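Local coordinates for uncharacterized protein (Bacteroides eggerthii DSM 20697, PDB 4ECO), which is of unknown function but, as a leucine-rich repeat protein, probably serves in binding other proteins, at residues S87-G92 against E121-P126; L107-L112 against K127-N132; Y362-E367 against H386-Y391; F409-I414 against L440-I445; W558-T563 against V581-T586. One frame throughout, in Å; residues are numbered along the deposited sequence.

Interaction 1: residues S87-G92 against E121-P126; sequences SLEGFG and ERLFGP
Glu89 reaches from 87-92 to 121-126 and closes its carboxylate on two successive backbone N-H groups, those of Leu123 and Phe124. Its CB lies beside the aliphatic part of Arg122, 4.1 Å from CG of that residue. CG stands anti to the carbonyl carbon (chi1 -79°), and from there the extended chain carries the carboxylate over to the other loop, where CD comes within 3.5 Å of Leu123 N. At the tip the two oxygens divide the work: OE1 accepts from Phe124 N at 3.0 Å, OE2 from Leu123 N at 2.9 Å, both on the syn side and somewhat out of the carboxylate plane. Each oxygen has a second partner. Ser87 OG donates to Glu89 OE1 on its anti side at 2.9 Å, and Ser114 OG bonds to OE2. Ser87 OG also accepts from Glu89 N, an ST turn, so this serine steadies both ends of the glutamate. Were Glu89 an alanine, the N-H groups of Leu123 and Phe124 would probably lose their acceptor. Nearby, Gly90 N bonds to Glu117, a ligand of the sodium ion that lies about 6 Å from the Glu89 side chain. Segment 87-92 leads out of strand 83-87, while 121-126 runs between strand 109-111 and helix 135-142, with Phe124 resting on Val109 and Ala111 and meeting Tyr212 of strand 210-214 edge-to-face.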
# COMPACT_ATOMS: atom_id res chain seq x y z
N SER A 87 23.35 3.55 14.09
CA SER A 87 22.29 4.30 13.41
C SER A 87 22.42 5.80 13.64
O SER A 87 22.48 6.26 14.79
CB SER A 87 20.92 3.82 13.86
OG SER A 87 19.90 4.58 13.23
N LEU A 88 22.46 6.56 12.55
CA LEU A 88 22.53 8.01 12.65
C LEU A 88 21.17 8.62 12.53
O LEU A 88 21.06 9.86 12.50
CB LEU A 88 23.43 8.58 11.56
CG LEU A 88 24.87 8.15 11.51
CD1 LEU A 88 25.51 8.73 10.29
CD2 LEU A 88 25.61 8.50 12.80
N GLU A 89 20.12 7.76 12.42
CA GLU A 89 18.73 8.20 12.26
C GLU A 89 18.35 9.32 13.24
O GLU A 89 18.61 9.19 14.44
CB GLU A 89 17.76 7.03 12.46
CG GLU A 89 17.61 6.08 11.28
CD GLU A 89 16.75 4.90 11.66
OE1 GLU A 89 17.06 4.23 12.68
OE2 GLU A 89 15.74 4.67 10.96
N GLY A 90 17.81 10.42 12.68
CA GLY A 90 17.32 11.58 13.42
C GLY A 90 18.33 12.53 14.03
O GLY A 90 17.93 13.56 14.58
N PHE A 91 19.62 12.22 13.92
CA PHE A 91 20.66 13.06 14.53
C PHE A 91 20.93 14.33 13.75
O PHE A 91 21.37 15.32 14.33
CB PHE A 91 21.96 12.27 14.72
CG PHE A 91 21.97 11.37 15.93
CD1 PHE A 91 21.74 11.89 17.20
CD2 PHE A 91 22.25 10.01 15.80
CE1 PHE A 91 21.78 11.05 18.32
CE2 PHE A 91 22.29 9.18 16.92
CZ PHE A 91 22.07 9.70 18.18
N GLY A 92 20.70 14.29 12.44
CA GLY A 92 20.95 15.44 11.60
C GLY A 92 22.43 15.64 11.34
O GLY A 92 22.92 16.76 11.34
N GLU A 121 10.08 7.96 13.02
CA GLU A 121 10.24 6.60 13.55
C GLU A 121 11.66 6.14 13.43
O GLU A 121 12.28 6.35 12.39
CB GLU A 121 9.35 5.62 12.80
CG GLU A 121 7.87 5.70 13.15
CD GLU A 121 7.05 4.58 12.55
OE1 GLU A 121 7.37 3.39 12.81
OE2 GLU A 121 6.09 4.89 11.81
N ARG A 122 12.19 5.49 14.47
CA ARG A 122 13.53 4.92 14.38
C ARG A 122 13.37 3.50 13.86
O ARG A 122 12.68 2.70 14.50
CB ARG A 122 14.27 4.97 15.72
CG ARG A 122 15.66 5.59 15.62
CD ARG A 122 16.47 5.51 16.92
NE ARG A 122 15.68 5.77 18.13
CZ ARG A 122 15.31 6.97 18.58
NH1 ARG A 122 15.63 8.06 17.89
NH2 ARG A 122 14.60 7.08 19.69
N LEU A 123 13.92 3.20 12.67
CA LEU A 123 13.74 1.84 12.14
C LEU A 123 14.78 0.90 12.73
O LEU A 123 14.53 -0.29 12.84
CB LEU A 123 13.81 1.81 10.61
CG LEU A 123 12.93 2.79 9.86
CD1 LEU A 123 13.15 2.65 8.39
CD2 LEU A 123 11.48 2.58 10.18
N PHE A 124 15.93 1.46 13.13
CA PHE A 124 17.03 0.73 13.75
C PHE A 124 17.03 0.96 15.24
O PHE A 124 16.99 2.11 15.70
CB PHE A 124 18.38 1.15 13.14
CG PHE A 124 18.64 0.69 11.73
CD1 PHE A 124 17.80 1.05 10.69
CD2 PHE A 124 19.79 -0.02 11.43
CE1 PHE A 124 18.06 0.63 9.40
CE2 PHE A 124 20.06 -0.41 10.12
CZ PHE A 124 19.19 -0.09 9.11
N GLY A 125 17.06 -0.13 15.98
CA GLY A 125 17.03 -0.13 17.44
C GLY A 125 16.68 -1.50 17.97
O GLY A 125 16.41 -2.42 17.20
N PRO A 126 16.64 -1.67 19.30
CA PRO A 126 16.32 -3.00 19.88
C PRO A 126 14.92 -3.55 19.53
O PRO A 126 14.73 -4.76 19.58
CB PRO A 126 16.43 -2.76 21.38
CG PRO A 126 17.32 -1.57 21.52
CD PRO A 126 16.96 -0.70 20.36

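Interaction 2: residues L107-L112 against K127-N132; sequences LEVLAL and KGISAN
Val109 and Ile129 meet at an oblique angle, branch against branch, where a loop folds back over its own strand in the leucine-rich repeat array. Strand 109-111 is held in parallel between strands 83-87 and 210-214. The loop segment 127-132 belongs to the long excursion that leaves it. In Val109 a chi1 of -57° puts CG1 beside the backbone N, where it touches CG2 of Ile129 at 3.6 Å and also packs on the backbone of Ser130. Ile129 leans further, onto Gln210 and Tyr212 of the next strand. One residue earlier Glu108 runs extended along Ala131, whose methyl lies 3.8 Å from Glu108 CB and is equally close to its CD; the same methyl touches Thr84 of the preceding strand. The carboxylate is shared, since its OE1 forms a salt bridge with Arg209, which would tend to hold it ionised. That same Glu108 OE1 receives Asn132 N at 2.9 Å, from above the carboxylate plane and along a bent line, the N-H...O angle being 139°.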
# COMPACT_ATOMS: atom_id res chain seq x y z
N LEU A 107 30.05 -5.03 12.69
CA LEU A 107 28.83 -4.32 12.30
C LEU A 107 27.93 -5.21 11.43
O LEU A 107 28.39 -5.75 10.41
CB LEU A 107 29.22 -3.05 11.54
CG LEU A 107 28.37 -1.80 11.63
CD1 LEU A 107 28.02 -1.44 13.04
CD2 LEU A 107 29.13 -0.64 11.05
N GLU A 108 26.68 -5.42 11.90
CA GLU A 108 25.62 -6.18 11.22
C GLU A 108 24.60 -5.22 10.64
O GLU A 108 24.14 -5.43 9.54
CB GLU A 108 24.94 -7.17 12.17
CG GLU A 108 25.70 -8.44 12.50
CD GLU A 108 24.96 -9.37 13.47
OE1 GLU A 108 23.75 -9.60 13.25
OE2 GLU A 108 25.59 -9.85 14.44
N VAL A 109 24.25 -4.15 11.37
CA VAL A 109 23.29 -3.16 10.89
C VAL A 109 23.95 -1.78 10.85
O VAL A 109 24.75 -1.44 11.71
CB VAL A 109 21.96 -3.15 11.71
CG1 VAL A 109 21.30 -4.54 11.70
CG2 VAL A 109 22.15 -2.67 13.14
N LEU A 110 23.62 -0.99 9.82
CA LEU A 110 24.12 0.37 9.61
C LEU A 110 23.07 1.25 8.94
O LEU A 110 22.59 0.92 7.85
CB LEU A 110 25.39 0.33 8.75
CG LEU A 110 26.06 1.65 8.39
CD1 LEU A 110 26.63 2.37 9.64
CD2 LEU A 110 27.17 1.40 7.39
N ALA A 111 22.72 2.39 9.59
CA ALA A 111 21.78 3.39 9.04
C ALA A 111 22.40 4.80 9.07
O ALA A 111 22.87 5.27 10.13
CB ALA A 111 20.46 3.38 9.79
N LEU A 112 22.42 5.45 7.90
CA LEU A 112 22.92 6.82 7.72
C LEU A 112 21.73 7.75 7.56
O LEU A 112 21.86 8.97 7.46
CB LEU A 112 23.86 6.92 6.50
CG LEU A 112 25.06 5.97 6.43
CD1 LEU A 112 25.84 6.22 5.19
CD2 LEU A 112 25.95 6.08 7.66
N LYS A 127 13.95 -2.68 19.17
CA LYS A 127 12.58 -3.09 18.80
C LYS A 127 12.41 -3.09 17.27
O LYS A 127 11.36 -3.53 16.77
CB LYS A 127 11.51 -2.19 19.45
CG LYS A 127 11.51 -2.12 20.99
CD LYS A 127 11.13 -3.45 21.68
CE LYS A 127 10.92 -3.28 23.18
NZ LYS A 127 9.65 -2.57 23.53
N GLY A 128 13.45 -2.62 16.56
CA GLY A 128 13.47 -2.56 15.11
C GLY A 128 14.59 -3.38 14.50
O GLY A 128 14.81 -4.53 14.89
N ILE A 129 15.30 -2.78 13.53
CA ILE A 129 16.42 -3.41 12.85
C ILE A 129 17.59 -3.40 13.85
O ILE A 129 18.09 -2.34 14.26
CB ILE A 129 16.74 -2.76 11.47
CG1 ILE A 129 15.60 -3.01 10.49
CG2 ILE A 129 18.02 -3.31 10.89
CD1 ILE A 129 15.42 -1.92 9.41
N SER A 130 17.94 -4.60 14.31
CA SER A 130 18.98 -4.80 15.31
C SER A 130 19.86 -5.97 14.94
O SER A 130 19.41 -6.93 14.30
CB SER A 130 18.36 -5.03 16.68
OG SER A 130 17.24 -5.90 16.63
N ALA A 131 21.13 -5.89 15.35
CA ALA A 131 22.08 -6.98 15.16
C ALA A 131 21.61 -8.20 15.96
O ALA A 131 21.16 -8.08 17.10
CB ALA A 131 23.47 -6.55 15.60
N ASN A 132 21.66 -9.37 15.30
CA ASN A 132 21.29 -10.68 15.83
C ASN A 132 19.79 -10.70 16.29
O ASN A 132 19.45 -11.24 17.36
CB ASN A 132 22.25 -11.05 16.99
CG ASN A 132 22.41 -12.52 17.18
OD1 ASN A 132 22.01 -13.07 18.21
ND2 ASN A 132 23.00 -13.17 16.20

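Interaction 3: residues Y362-E367 against H386-Y391; sequences YNQITE and HNKLKY
Tyr362 and His386 lie side by side, their rings forming an offset stack with centroids 4.0 Å apart and planes 10° from parallel. CE1 of the tyrosine sits over the centre of the imidazole, while His386 CB comes beneath the phenol face in a CH-pi contact. Matching first torsions (chi1 -66° and -65°) swing both rings to the same side of their backbones. With only a methyl at Tyr362, as in alanine, the His386 ring is likely to lose its cover on that face, and the run of stacked rings between Tyr339 and Tyr411 would be interrupted.

Hydrogen bonds come in two kinds. The Asn387 side chain is a rung of the asparagine ladder characteristic of leucine-rich repeats: its amide, almost coplanar with that of Asn363, offers OD1 to Ile365 N at 3.2 Å, while ND2 serves Leu360 O and Phe384 O. Two backbone bonds join the coils as well, Asn363 N to His386 O at 2.9 Å, nearly along the C=O axis, and Lys388 N to Ile365 O at 2.8 Å.

The apolar pair is Ile365 CG2 and Leu389 CD2, 4.1 Å apart. Separately, Thr366 CG2 lies alongside the aliphatic Lys388 CB at 3.9 Å.

Segment 362-367 ends on strand 364-367, and the loop segment 386-391 follows strand 381-383; Lys390 passes the connection on through its salt bridge to Glu413, and Leu389 N through Asn412, both in the loop after strand 404-408.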
# COMPACT_ATOMS: atom_id res chain seq x y z
N TYR A 362 -1.40 4.75 -9.28
CA TYR A 362 -1.03 6.11 -9.58
C TYR A 362 0.06 6.17 -10.65
O TYR A 362 1.19 6.64 -10.43
CB TYR A 362 -0.62 6.86 -8.31
CG TYR A 362 -1.77 7.06 -7.35
CD1 TYR A 362 -2.62 8.15 -7.47
CD2 TYR A 362 -1.99 6.16 -6.30
CE1 TYR A 362 -3.68 8.34 -6.58
CE2 TYR A 362 -3.08 6.32 -5.43
CZ TYR A 362 -3.90 7.43 -5.55
OH TYR A 362 -4.93 7.65 -4.67
N ASN A 363 -0.34 5.74 -11.84
CA ASN A 363 0.48 5.74 -13.05
C ASN A 363 -0.45 6.01 -14.25
O ASN A 363 -1.55 6.53 -14.08
CB ASN A 363 1.26 4.42 -13.20
CG ASN A 363 2.43 4.29 -12.27
OD1 ASN A 363 3.46 4.88 -12.49
ND2 ASN A 363 2.32 3.45 -11.27
N GLN A 364 0.00 5.67 -15.45
CA GLN A 364 -0.78 5.89 -16.67
C GLN A 364 -0.68 4.64 -17.55
O GLN A 364 -0.59 4.71 -18.78
CB GLN A 364 -0.28 7.18 -17.38
CG GLN A 364 -0.66 8.49 -16.65
CD GLN A 364 -2.14 8.90 -16.70
OE1 GLN A 364 -2.59 9.51 -17.66
NE2 GLN A 364 -2.92 8.58 -15.67
N ILE A 365 -0.68 3.47 -16.88
CA ILE A 365 -0.62 2.14 -17.49
C ILE A 365 -1.93 1.91 -18.25
O ILE A 365 -3.00 2.15 -17.70
CB ILE A 365 -0.35 1.06 -16.40
CG1 ILE A 365 0.97 1.35 -15.66
CG2 ILE A 365 -0.36 -0.35 -17.00
CD1 ILE A 365 1.17 0.63 -14.32
N THR A 366 -1.83 1.47 -19.52
CA THR A 366 -3.01 1.21 -20.36
C THR A 366 -3.30 -0.27 -20.51
O THR A 366 -4.45 -0.64 -20.81
CB THR A 366 -2.86 1.83 -21.75
OG1 THR A 366 -1.69 1.30 -22.40
CG2 THR A 366 -2.86 3.34 -21.72
N GLU A 367 -2.27 -1.13 -20.30
CA GLU A 367 -2.46 -2.56 -20.47
C GLU A 367 -1.53 -3.36 -19.58
O GLU A 367 -0.35 -3.05 -19.47
CB GLU A 367 -2.18 -2.92 -21.94
CG GLU A 367 -2.75 -4.25 -22.43
CD GLU A 367 -2.65 -4.45 -23.93
OE1 GLU A 367 -2.64 -3.44 -24.67
OE2 GLU A 367 -2.59 -5.62 -24.37
N HIS A 386 -5.87 3.98 -10.28
CA HIS A 386 -5.39 5.25 -10.82
C HIS A 386 -4.39 5.01 -11.94
O HIS A 386 -3.21 5.29 -11.81
CB HIS A 386 -4.79 6.13 -9.73
CG HIS A 386 -5.79 6.58 -8.73
ND1 HIS A 386 -6.47 7.78 -8.87
CD2 HIS A 386 -6.21 5.98 -7.59
CE1 HIS A 386 -7.26 7.88 -7.81
NE2 HIS A 386 -7.15 6.81 -7.02
N ASN A 387 -4.90 4.47 -13.04
CA ASN A 387 -4.18 4.23 -14.28
C ASN A 387 -5.15 4.48 -15.42
O ASN A 387 -6.19 5.11 -15.22
CB ASN A 387 -3.57 2.81 -14.34
CG ASN A 387 -2.37 2.61 -13.48
OD1 ASN A 387 -1.27 3.03 -13.80
ND2 ASN A 387 -2.51 1.85 -12.39
N LYS A 388 -4.81 4.00 -16.61
CA LYS A 388 -5.62 4.17 -17.80
C LYS A 388 -5.97 2.80 -18.41
O LYS A 388 -5.99 2.68 -19.62
CB LYS A 388 -4.86 5.06 -18.82
CG LYS A 388 -4.62 6.50 -18.35
CD LYS A 388 -4.24 7.42 -19.53
CE LYS A 388 -5.44 7.96 -20.27
NZ LYS A 388 -5.06 8.88 -21.37
N LEU A 389 -6.24 1.79 -17.57
CA LEU A 389 -6.55 0.42 -18.03
C LEU A 389 -7.85 0.36 -18.79
O LEU A 389 -8.87 0.82 -18.28
CB LEU A 389 -6.63 -0.57 -16.86
CG LEU A 389 -5.36 -0.95 -16.11
CD1 LEU A 389 -5.70 -1.88 -14.96
CD2 LEU A 389 -4.32 -1.59 -17.02
N LYS A 390 -7.84 -0.25 -20.01
CA LYS A 390 -9.08 -0.33 -20.78
C LYS A 390 -9.88 -1.56 -20.39
O LYS A 390 -11.10 -1.60 -20.59
CB LYS A 390 -8.84 -0.33 -22.33
CG LYS A 390 -7.86 0.70 -22.91
CD LYS A 390 -8.14 2.14 -22.51
CE LYS A 390 -6.90 2.98 -22.76
NZ LYS A 390 -6.94 4.26 -22.00
N TYR A 391 -9.18 -2.60 -19.89
CA TYR A 391 -9.83 -3.88 -19.56
C TYR A 391 -9.31 -4.48 -18.27
O TYR A 391 -8.21 -4.12 -17.82
CB TYR A 391 -9.56 -4.89 -20.71
CG TYR A 391 -9.80 -4.40 -22.12
CD1 TYR A 391 -11.10 -4.22 -22.62
CD2 TYR A 391 -8.74 -4.19 -22.99
CE1 TYR A 391 -11.32 -3.82 -23.94
CE2 TYR A 391 -8.95 -3.77 -24.31
CZ TYR A 391 -10.24 -3.59 -24.79
OH TYR A 391 -10.43 -3.19 -26.09

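Interaction 4: residues F409-I414 against L440-I445; sequences FSYNEI and LSNNQI
Asn442 fits flat beneath Tyr411: its CB lies under the centre of the phenol ring, 3.7 Å from the centroid. A chi1 of -83°, with CG beside the backbone N, lays its amide along the same face, the planes 15° apart and ND2 3.4 Å from Tyr411 CZ. His386 stacks on the same tyrosine. A second bump, the CD2 methyl of Leu440, rests against both Phe409 CB at 3.8 Å and Ile414 CD1 at 4.0 Å. Beyond it Ile414 CG2 rides on CG1 of Ile445, the two isoleucines lying side by side. Another fit is polar. The amide of Asn443 plugs the curve of 409-414, ND2 giving a hydrogen bond to Phe409 O at 3.1 Å and OD1 taking one from Ile414 N at 2.9 Å, which together fix how the amide is turned. This is the asparagine ladder of the leucine-rich repeat, each rung filling the bend of the coil before it; Asn467 does the same for 440-445. Phe409 O is gripped twice, because Asn412 ND2 reaches it from the opposite face of the carbonyl plane to Asn443 ND2. Backbone bonds run alongside: Tyr411 N to Ser441 O, Asn412 N to Asn442 O, and Gln444 N to Ile414 O. CG of Glu413 lies 3.5 Å from OE1 of Gln444, while the Glu413 carboxylate pairs with Lys390.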
# COMPACT_ATOMS: atom_id res chain seq x y z
N PHE A 409 -9.15 -2.01 -8.88
CA PHE A 409 -9.10 -1.57 -10.28
C PHE A 409 -9.76 -0.19 -10.44
O PHE A 409 -10.00 0.25 -11.57
CB PHE A 409 -9.75 -2.58 -11.23
CG PHE A 409 -9.06 -3.91 -11.37
CD1 PHE A 409 -7.91 -4.03 -12.14
CD2 PHE A 409 -9.60 -5.05 -10.80
CE1 PHE A 409 -7.28 -5.27 -12.28
CE2 PHE A 409 -8.97 -6.29 -10.94
CZ PHE A 409 -7.81 -6.39 -11.67
N SER A 410 -10.03 0.51 -9.30
CA SER A 410 -10.70 1.83 -9.32
C SER A 410 -9.85 2.90 -10.05
O SER A 410 -8.62 2.81 -10.12
CB SER A 410 -11.07 2.29 -7.91
OG SER A 410 -9.99 2.75 -7.12
N TYR A 411 -10.54 3.91 -10.61
CA TYR A 411 -9.95 5.02 -11.33
C TYR A 411 -9.14 4.54 -12.49
O TYR A 411 -7.92 4.70 -12.53
CB TYR A 411 -9.11 5.87 -10.41
CG TYR A 411 -9.91 6.82 -9.57
CD1 TYR A 411 -10.29 8.07 -10.06
CD2 TYR A 411 -10.23 6.51 -8.24
CE1 TYR A 411 -10.99 8.98 -9.26
CE2 TYR A 411 -10.89 7.42 -7.42
CZ TYR A 411 -11.28 8.65 -7.94
OH TYR A 411 -11.92 9.57 -7.15
N ASN A 412 -9.82 3.91 -13.43
CA ASN A 412 -9.26 3.41 -14.68
C ASN A 412 -10.23 3.79 -15.79
O ASN A 412 -11.06 4.68 -15.59
CB ASN A 412 -8.96 1.90 -14.62
CG ASN A 412 -7.59 1.56 -14.08
OD1 ASN A 412 -6.57 1.92 -14.67
ND2 ASN A 412 -7.52 0.88 -12.95
N GLU A 413 -10.08 3.16 -16.96
CA GLU A 413 -10.92 3.43 -18.13
C GLU A 413 -11.54 2.13 -18.62
O GLU A 413 -11.71 1.93 -19.83
CB GLU A 413 -10.08 4.12 -19.21
CG GLU A 413 -10.00 5.61 -18.96
CD GLU A 413 -8.71 6.28 -19.39
OE1 GLU A 413 -8.35 6.19 -20.59
OE2 GLU A 413 -8.10 6.95 -18.53
N ILE A 414 -11.89 1.23 -17.67
CA ILE A 414 -12.48 -0.09 -17.97
C ILE A 414 -13.88 0.13 -18.52
O ILE A 414 -14.65 0.88 -17.94
CB ILE A 414 -12.44 -1.01 -16.72
CG1 ILE A 414 -10.95 -1.29 -16.32
CG2 ILE A 414 -13.22 -2.31 -16.95
CD1 ILE A 414 -10.72 -1.76 -14.94
N LEU A 440 -14.18 -1.85 -8.65
CA LEU A 440 -14.25 -1.37 -10.03
C LEU A 440 -14.88 0.04 -10.08
O LEU A 440 -15.36 0.46 -11.14
CB LEU A 440 -15.04 -2.35 -10.90
CG LEU A 440 -14.32 -3.63 -11.27
CD1 LEU A 440 -15.30 -4.67 -11.75
CD2 LEU A 440 -13.26 -3.36 -12.31
N SER A 441 -14.87 0.78 -8.94
CA SER A 441 -15.44 2.14 -8.86
C SER A 441 -14.62 3.12 -9.73
O SER A 441 -13.47 2.84 -10.06
CB SER A 441 -15.53 2.64 -7.41
OG SER A 441 -14.28 2.65 -6.74
N ASN A 442 -15.23 4.24 -10.14
CA ASN A 442 -14.64 5.28 -11.00
C ASN A 442 -13.99 4.69 -12.27
O ASN A 442 -12.78 4.76 -12.46
CB ASN A 442 -13.64 6.16 -10.25
CG ASN A 442 -14.31 7.26 -9.49
OD1 ASN A 442 -14.83 8.20 -10.09
ND2 ASN A 442 -14.34 7.13 -8.15
N ASN A 443 -14.83 4.12 -13.13
CA ASN A 443 -14.42 3.57 -14.43
C ASN A 443 -15.45 4.01 -15.49
O ASN A 443 -16.17 4.99 -15.26
CB ASN A 443 -14.28 2.04 -14.35
CG ASN A 443 -12.89 1.58 -14.01
OD1 ASN A 443 -12.00 1.60 -14.83
ND2 ASN A 443 -12.68 1.12 -12.79
N GLN A 444 -15.52 3.31 -16.62
CA GLN A 444 -16.47 3.67 -17.67
C GLN A 444 -17.29 2.44 -18.07
O GLN A 444 -17.65 2.29 -19.25
CB GLN A 444 -15.72 4.25 -18.85
CG GLN A 444 -15.25 5.67 -18.60
CD GLN A 444 -14.50 6.20 -19.78
OE1 GLN A 444 -13.32 6.54 -19.70
NE2 GLN A 444 -15.15 6.24 -20.93
N ILE A 445 -17.64 1.60 -17.06
CA ILE A 445 -18.39 0.36 -17.25
C ILE A 445 -19.87 0.67 -17.58
O ILE A 445 -20.58 1.21 -16.72
CB ILE A 445 -18.24 -0.55 -15.98
CG1 ILE A 445 -16.78 -1.00 -15.79
CG2 ILE A 445 -19.20 -1.78 -16.02
CD1 ILE A 445 -16.45 -1.54 -14.39

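Interaction 5: residues W558-T563 against V581-T586; sequences WPEGIT and VNEKIT
The type II beta turn from Pro559 to Ile562 is filled by the carboxylate of Glu583, from the next coil. Glu583 CG stands between the backbone N and the carbonyl carbon (chi1 58°), and the extended chain reaches from there into the turn. OE2 takes Trp558 NE1 at 2.7 Å with its anti lone pair, in the plane of the ring, and a weak bond from Gly561 N. OE1 receives Thr563 OG1 at 2.6 Å, from above the carboxylate plane, and a weak bond from Thr563 N. Glu560 answers with its syn lone pairs, accepting Asn582 N on OE2 at 2.8 Å and Glu583 N on OE1. Here the exchange joins two coils of the leucine-rich repeat solenoid, in the loops after strands 540-542 and 570-572. With Glu560 OE1 and Glu583 OE2 3.8 Å apart, the N-H donors probably offset some repulsion. Val581 CG1 lies over one face of the Trp558 five-membered ring in a CH-pi contact, Pro559 CD over the opposite face. Ile585 CD1 reaches Trp558 CZ2 at 3.5 Å.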
# COMPACT_ATOMS: atom_id res chain seq x y z
N TRP A 558 -42.64 4.95 -2.47
CA TRP A 558 -42.13 4.35 -1.24
C TRP A 558 -42.18 2.83 -1.40
O TRP A 558 -43.19 2.31 -1.88
CB TRP A 558 -42.93 4.82 -0.01
CG TRP A 558 -42.64 4.03 1.24
CD1 TRP A 558 -43.28 2.89 1.65
CD2 TRP A 558 -41.59 4.27 2.18
NE1 TRP A 558 -42.69 2.41 2.80
CE2 TRP A 558 -41.66 3.25 3.15
CE3 TRP A 558 -40.61 5.27 2.32
CZ2 TRP A 558 -40.79 3.21 4.26
CZ3 TRP A 558 -39.76 5.24 3.42
CH2 TRP A 558 -39.85 4.20 4.36
N PRO A 559 -41.14 2.08 -1.00
CA PRO A 559 -41.19 0.62 -1.12
C PRO A 559 -42.14 -0.01 -0.08
O PRO A 559 -41.70 -0.46 1.00
CB PRO A 559 -39.74 0.20 -0.89
CG PRO A 559 -39.22 1.25 0.09
CD PRO A 559 -39.86 2.52 -0.39
N GLU A 560 -43.45 -0.02 -0.39
CA GLU A 560 -44.44 -0.58 0.54
C GLU A 560 -44.14 -2.04 0.78
O GLU A 560 -43.87 -2.78 -0.17
CB GLU A 560 -45.88 -0.38 0.04
CG GLU A 560 -46.33 1.07 0.01
CD GLU A 560 -46.60 1.78 1.33
OE1 GLU A 560 -46.67 1.11 2.39
OE2 GLU A 560 -46.76 3.02 1.27
N GLY A 561 -44.03 -2.40 2.05
CA GLY A 561 -43.66 -3.74 2.47
C GLY A 561 -42.25 -3.85 3.03
O GLY A 561 -41.92 -4.87 3.63
N ILE A 562 -41.42 -2.80 2.86
CA ILE A 562 -40.03 -2.79 3.35
C ILE A 562 -39.96 -3.04 4.88
O ILE A 562 -38.98 -3.62 5.35
CB ILE A 562 -39.26 -1.51 2.94
CG1 ILE A 562 -37.73 -1.74 3.02
CG2 ILE A 562 -39.73 -0.25 3.69
CD1 ILE A 562 -36.85 -0.83 2.08
N THR A 563 -41.02 -2.69 5.65
CA THR A 563 -41.00 -2.93 7.11
C THR A 563 -41.06 -4.44 7.41
O THR A 563 -40.79 -4.85 8.53
CB THR A 563 -42.12 -2.19 7.83
OG1 THR A 563 -43.39 -2.69 7.42
CG2 THR A 563 -42.03 -0.67 7.66
N VAL A 581 -46.57 7.25 2.58
CA VAL A 581 -46.01 6.06 3.21
C VAL A 581 -47.16 5.46 4.02
O VAL A 581 -47.59 6.05 5.02
CB VAL A 581 -44.73 6.37 4.03
CG1 VAL A 581 -44.16 5.11 4.66
CG2 VAL A 581 -43.68 7.06 3.18
N ASN A 582 -47.72 4.32 3.55
CA ASN A 582 -48.89 3.70 4.16
C ASN A 582 -48.54 2.96 5.43
O ASN A 582 -49.19 3.21 6.44
CB ASN A 582 -49.63 2.74 3.19
CG ASN A 582 -50.27 3.41 1.98
OD1 ASN A 582 -50.84 4.51 2.05
ND2 ASN A 582 -50.22 2.72 0.84
N GLU A 583 -47.57 2.03 5.39
CA GLU A 583 -47.14 1.23 6.55
C GLU A 583 -46.50 2.10 7.63
O GLU A 583 -45.76 3.03 7.32
CB GLU A 583 -46.14 0.12 6.13
CG GLU A 583 -44.86 0.61 5.44
CD GLU A 583 -44.03 -0.44 4.73
OE1 GLU A 583 -44.10 -1.63 5.13
OE2 GLU A 583 -43.30 -0.08 3.79
N LYS A 584 -46.79 1.80 8.90
CA LYS A 584 -46.16 2.46 10.03
C LYS A 584 -44.72 1.96 10.11
O LYS A 584 -44.49 0.76 9.94
CB LYS A 584 -46.91 2.17 11.34
CG LYS A 584 -48.17 2.99 11.52
CD LYS A 584 -48.79 2.66 12.86
CE LYS A 584 -50.17 3.23 13.04
NZ LYS A 584 -50.85 2.64 14.22
N ILE A 585 -43.76 2.87 10.31
CA ILE A 585 -42.35 2.47 10.40
C ILE A 585 -42.17 1.66 11.66
O ILE A 585 -42.75 1.98 12.70
CB ILE A 585 -41.37 3.68 10.31
CG1 ILE A 585 -41.63 4.52 9.04
CG2 ILE A 585 -39.87 3.25 10.42
CD1 ILE A 585 -41.50 3.79 7.68
N THR A 586 -41.43 0.56 11.53
CA THR A 586 -41.15 -0.40 12.60
C THR A 586 -39.83 -0.05 13.31
O THR A 586 -38.90 0.42 12.66
CB THR A 586 -41.12 -1.80 11.99
OG1 THR A 586 -40.14 -1.87 10.94
CG2 THR A 586 -42.47 -2.23 11.48

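Overall arrangement
The five contacts follow the curved leucine-rich repeat solenoid from its N-terminal part towards its C-terminal end. Interactions 1 and 2, with centres 10 Å apart, alternate along the chain and share strand 109-111 and the loop leaving it; Leu123 O and Ile129 N probably bond between them. Interactions 3 and 4, also 10 Å apart between centres, come next in series after parallel strands; they are parts of the same asparagine ladder, linked through Asn387, Leu389 and Asn412. Interaction 5 lies about 36 Å further on from interaction 4 and 62 Å from interaction 1, between centres. The contacts are thus local, each joining nearby parts of the elongated solenoid.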